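Local atomic coordinates of possible transcriptional regulatory arsR-family protein (Mycobacterium bovis, PDB entry 3GW2), a protein that probably binds DNA as an ArsR-family transcriptional regulator, in a regulatory network that coordinates tolerance to the antitubercular drug bedaquiline. Residues G25-I30 against S56-A61; L34-R39 against Y79-E84. All blocks are in the same frame, centred on the assembly; numbering follows the deposited sequence.

Contact 1: G25-I30 against S56-A61; sequences GRRLQI and SANLQA
R27 and N58 mark the closest backbone approach between the N-terminal part of helix 27-34 and the middle of helix 52-64, their CA atoms 5.9 Å apart. From the first helix R27 and I30, one turn apart, point at the second, and N58 and A61, again one turn apart, point back. R27 reaches over with CG anti to the backbone N (chi1 172°), which carries its methylenes across the side-chain amide of N58; CD comes within 3.4 Å of N58 OD1. The chain then bends, and R27 NH1 donates to N58 OD1 at 3.0 Å, with 151° at the hydrogen. The donor lies in the carbonyl plane of N58, although the guanidinium and amide planes are turned 56° against each other. A61 sets its methyl over one face of the guanidinium, CB lying 3.7 Å from R27 CZ and displaced toward the rim. One turn on from R27, I30 divides its branches: CD1 meets N58 CB at 3.7 Å, while CG2 touches L59 CD2 at the same distance. L59 and I30 both continue onto I44, so the two helices of the helix-turn-helix and helix 27-34 share one apolar cluster. NE and NH2 of R27 hydrogen-bond to the backbone carbonyls of A21 and K20. Bonds from three guanidinium nitrogens probably fix its rotation, and the side-chain oxygen of buried N58 gains a charged donor.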
# COMPACT_ATOMS: atom_id res chain seq x y z
N GLY A 25 -4.99 6.93 6.64
CA GLY A 25 -4.82 6.39 7.98
C GLY A 25 -6.11 6.04 8.68
O GLY A 25 -6.21 5.02 9.38
N ARG A 26 -7.10 6.90 8.49
CA ARG A 26 -8.41 6.70 9.08
C ARG A 26 -9.18 5.57 8.41
O ARG A 26 -9.87 4.80 9.06
CB ARG A 26 -9.21 8.01 9.05
CG ARG A 26 -10.26 8.07 10.12
CD ARG A 26 -11.23 9.19 9.86
NE ARG A 26 -12.33 9.12 10.81
CZ ARG A 26 -13.41 9.90 10.78
NH1 ARG A 26 -13.54 10.82 9.83
NH2 ARG A 26 -14.35 9.75 11.70
N ARG A 27 -9.02 5.45 7.09
CA ARG A 27 -9.57 4.30 6.35
C ARG A 27 -9.03 2.94 6.85
O ARG A 27 -9.73 1.91 6.81
CB ARG A 27 -9.30 4.51 4.86
CG ARG A 27 -9.63 3.34 3.95
CD ARG A 27 -9.99 3.84 2.56
NE ARG A 27 -8.83 4.28 1.78
CZ ARG A 27 -8.71 5.46 1.19
NH1 ARG A 27 -9.68 6.36 1.26
NH2 ARG A 27 -7.62 5.75 0.49
N LEU A 28 -7.79 2.92 7.34
CA LEU A 28 -7.18 1.70 7.89
C LEU A 28 -7.85 1.19 9.18
O LEU A 28 -7.76 -0.00 9.53
CB LEU A 28 -5.69 1.92 8.11
CG LEU A 28 -4.71 1.69 6.95
CD1 LEU A 28 -5.36 1.86 5.59
CD2 LEU A 28 -3.54 2.62 7.08
N GLN A 29 -8.51 2.09 9.91
CA GLN A 29 -9.31 1.72 11.08
C GLN A 29 -10.39 0.72 10.70
O GLN A 29 -10.64 -0.23 11.44
CB GLN A 29 -9.95 2.96 11.72
CG GLN A 29 -8.92 3.94 12.27
CD GLN A 29 -9.55 5.17 12.89
OE1 GLN A 29 -8.90 6.21 13.01
NE2 GLN A 29 -10.80 5.05 13.30
N ILE A 30 -10.99 0.91 9.54
CA ILE A 30 -11.97 -0.04 9.01
C ILE A 30 -11.40 -1.44 8.93
O ILE A 30 -12.06 -2.41 9.31
CB ILE A 30 -12.51 0.40 7.62
CG1 ILE A 30 -13.33 1.70 7.75
CG2 ILE A 30 -13.35 -0.73 7.01
CD1 ILE A 30 -13.70 2.37 6.41
N SER A 56 -18.98 4.97 3.42
CA SER A 56 -19.26 4.28 2.18
C SER A 56 -18.21 4.61 1.11
O SER A 56 -17.77 3.71 0.38
CB SER A 56 -20.69 4.60 1.70
OG SER A 56 -20.92 4.05 0.41
N ALA A 57 -17.78 5.87 1.04
CA ALA A 57 -16.65 6.28 0.20
C ALA A 57 -15.36 5.51 0.55
O ALA A 57 -14.68 5.02 -0.34
CB ALA A 57 -16.41 7.81 0.26
N ASN A 58 -15.03 5.42 1.83
CA ASN A 58 -13.83 4.71 2.25
C ASN A 58 -13.93 3.20 1.98
O ASN A 58 -12.95 2.57 1.61
CB ASN A 58 -13.54 4.94 3.73
CG ASN A 58 -12.81 6.24 3.99
OD1 ASN A 58 -11.89 6.61 3.26
ND2 ASN A 58 -13.20 6.94 5.05
N LEU A 59 -15.13 2.63 2.19
CA LEU A 59 -15.36 1.21 1.87
C LEU A 59 -15.21 0.91 0.37
O LEU A 59 -14.62 -0.10 -0.01
CB LEU A 59 -16.71 0.75 2.43
CG LEU A 59 -16.71 0.61 3.95
CD1 LEU A 59 -18.12 0.64 4.52
CD2 LEU A 59 -15.96 -0.68 4.39
N GLN A 60 -15.74 1.79 -0.48
CA GLN A 60 -15.50 1.74 -1.92
C GLN A 60 -14.01 1.79 -2.27
O GLN A 60 -13.55 1.04 -3.14
CB GLN A 60 -16.22 2.87 -2.64
CG GLN A 60 -17.48 2.46 -3.35
CD GLN A 60 -18.55 1.89 -2.43
OE1 GLN A 60 -18.76 0.67 -2.39
NE2 GLN A 60 -19.23 2.77 -1.69
N ALA A 61 -13.28 2.67 -1.60
CA ALA A 61 -11.84 2.78 -1.80
C ALA A 61 -11.13 1.48 -1.46
O ALA A 61 -10.27 1.02 -2.21
CB ALA A 61 -11.25 3.95 -1.02

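Contact 2: L34-R39 against Y79-E84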
# COMPACT_ATOMS: atom_id res chain seq x y z
N LEU A 34 -12.72 -4.80 10.84
CA LEU A 34 -13.22 -5.98 10.14
C LEU A 34 -12.35 -7.22 10.40
O LEU A 34 -12.72 -8.32 10.02
CB LEU A 34 -13.31 -5.71 8.64
CG LEU A 34 -14.28 -4.62 8.16
CD1 LEU A 34 -14.17 -4.49 6.68
CD2 LEU A 34 -15.71 -4.95 8.57
N ALA A 35 -11.21 -7.01 11.04
CA ALA A 35 -10.20 -8.04 11.21
C ALA A 35 -10.19 -8.53 12.63
O ALA A 35 -9.59 -7.90 13.48
CB ALA A 35 -8.80 -7.49 10.84
N GLN A 36 -10.90 -9.63 12.90
CA GLN A 36 -11.77 -10.26 11.91
C GLN A 36 -13.26 -10.29 12.33
O GLN A 36 -13.62 -10.35 13.52
CB GLN A 36 -11.22 -11.65 11.52
CG GLN A 36 -11.92 -12.33 10.33
CD GLN A 36 -11.44 -11.88 8.95
OE1 GLN A 36 -10.24 -11.69 8.71
NE2 GLN A 36 -12.39 -11.74 8.03
N GLY A 37 -14.12 -10.25 11.32
CA GLY A 37 -15.55 -10.37 11.48
C GLY A 37 -16.20 -9.32 10.60
O GLY A 37 -15.98 -8.13 10.80
N GLU A 38 -16.97 -9.79 9.63
CA GLU A 38 -17.73 -8.92 8.74
C GLU A 38 -18.68 -8.00 9.51
O GLU A 38 -19.23 -8.38 10.54
CB GLU A 38 -18.48 -9.80 7.73
CG GLU A 38 -19.84 -9.32 7.31
CD GLU A 38 -20.63 -10.38 6.58
OE1 GLU A 38 -21.59 -10.91 7.16
OE2 GLU A 38 -20.30 -10.68 5.42
N ARG A 39 -18.85 -6.76 9.03
CA ARG A 39 -19.79 -5.83 9.67
C ARG A 39 -20.58 -5.04 8.64
O ARG A 39 -20.14 -4.87 7.50
CB ARG A 39 -19.07 -4.91 10.69
CG ARG A 39 -18.12 -5.70 11.66
CD ARG A 39 -18.15 -5.29 13.14
NE ARG A 39 -19.49 -4.98 13.66
CZ ARG A 39 -19.73 -4.47 14.87
NH1 ARG A 39 -18.73 -4.20 15.69
NH2 ARG A 39 -20.97 -4.23 15.26
N TYR A 79 -19.63 -5.75 4.76
CA TYR A 79 -18.28 -5.77 4.20
C TYR A 79 -17.38 -6.67 5.03
O TYR A 79 -17.55 -6.74 6.26
CB TYR A 79 -17.67 -4.36 4.19
CG TYR A 79 -18.07 -3.51 3.02
CD1 TYR A 79 -17.22 -3.39 1.92
CD2 TYR A 79 -19.30 -2.84 2.99
CE1 TYR A 79 -17.56 -2.61 0.82
CE2 TYR A 79 -19.65 -2.04 1.89
CZ TYR A 79 -18.77 -1.94 0.81
OH TYR A 79 -19.08 -1.16 -0.28
N ARG A 80 -16.45 -7.34 4.38
CA ARG A 80 -15.42 -8.09 5.08
C ARG A 80 -14.11 -8.05 4.34
O ARG A 80 -14.04 -7.82 3.13
CB ARG A 80 -15.82 -9.54 5.32
CG ARG A 80 -16.72 -10.18 4.29
CD ARG A 80 -16.09 -10.36 2.94
NE ARG A 80 -16.34 -11.69 2.35
CZ ARG A 80 -17.43 -12.05 1.67
NH1 ARG A 80 -18.45 -11.22 1.50
NH2 ARG A 80 -17.51 -13.27 1.18
N ILE A 81 -13.06 -8.31 5.10
CA ILE A 81 -11.71 -8.51 4.57
C ILE A 81 -11.76 -9.61 3.52
O ILE A 81 -12.32 -10.67 3.76
CB ILE A 81 -10.75 -8.79 5.74
CG1 ILE A 81 -10.43 -7.44 6.41
CG2 ILE A 81 -9.47 -9.57 5.27
CD1 ILE A 81 -9.65 -7.56 7.68
N ALA A 82 -11.21 -9.32 2.34
CA ALA A 82 -11.39 -10.14 1.14
C ALA A 82 -10.80 -11.55 1.20
O ALA A 82 -11.34 -12.48 0.56
CB ALA A 82 -10.89 -9.40 -0.10
N GLY A 83 -9.70 -11.73 1.93
CA GLY A 83 -9.19 -13.09 2.20
C GLY A 83 -8.04 -13.10 3.19
O GLY A 83 -7.67 -12.06 3.74
N GLU A 84 -7.47 -14.29 3.42
CA GLU A 84 -6.29 -14.43 4.27
C GLU A 84 -5.09 -13.59 3.77
O GLU A 84 -4.41 -12.94 4.57
CB GLU A 84 -5.87 -15.91 4.37
CG GLU A 84 -4.49 -16.12 5.05
CD GLU A 84 -4.63 -16.35 6.59
OE1 GLU A 84 -5.38 -15.59 7.29
OE2 GLU A 84 -3.97 -17.29 7.12
O HOH W 1 -13.79 -9.46 8.04
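I81 is the main bump on strand 76-81, fitting against the turn that leaves helix 27-34. Its CG1 branch stands anti to the carbonyl carbon (chi1 -78°) and carries CD1 against A35 CB, a tight 3.3 Å. CG1 itself lies 4.0 Å from L34 CB, and the amide of Q36, turned by the bend at chi2, crosses I81 near its branch point, with NE2 4.1 Å from I81 CB. L34, A35 and Q36 therefore form a shallow hollow around one isoleucine. L34 is the bump in the other direction: its two methyls lie against the strand backbone, CD2 3.5 Å from Y79 O and CD1 near R80 CA, and its side chain also touches I44 of helix 41-48. A water accepts a hydrogen bond from I81 N. Farther along, R39 and Y79 form an antiparallel hydrogen-bonded pair, with R39 N to Y79 O at 3.1 Å and Y79 N to R39 O at 2.9 Å. E38 and R80 press their CB atoms together at 3.6 Å, but their charged groups do not pair; the carboxylate of E38 instead makes a salt bridge to R71. Two backbone hydrogen bonds thus attach strand 39-40 to strand 76-81, while the turn, with a cis peptide between A35 and Q36, closes round I81 chiefly by nonpolar contact and E38 links it to the hairpin of the winged helix-turn-helix.

Contact 1 is the more buried of the two, a helix-to-helix meeting near the centre of the chain; contact 2 is partly buried and joins a loop and short edge strand to strand 76-81. Both draw on helix 27-34, contact 1 at its start and contact 2 at its end, and both border helix 41-48, where I30, L59, L34 and R39 converge on I44. Their bonding differs accordingly: one side-chain hydrogen bond amid apolar packing in the interior, against main-chain pairing in contact 2, whose charged E38 and R80 lie at its more open rim. They meet where L59 CB packs 3.8 Å from Y79 CZ, joining the helix-turn-helix to the wing sheet.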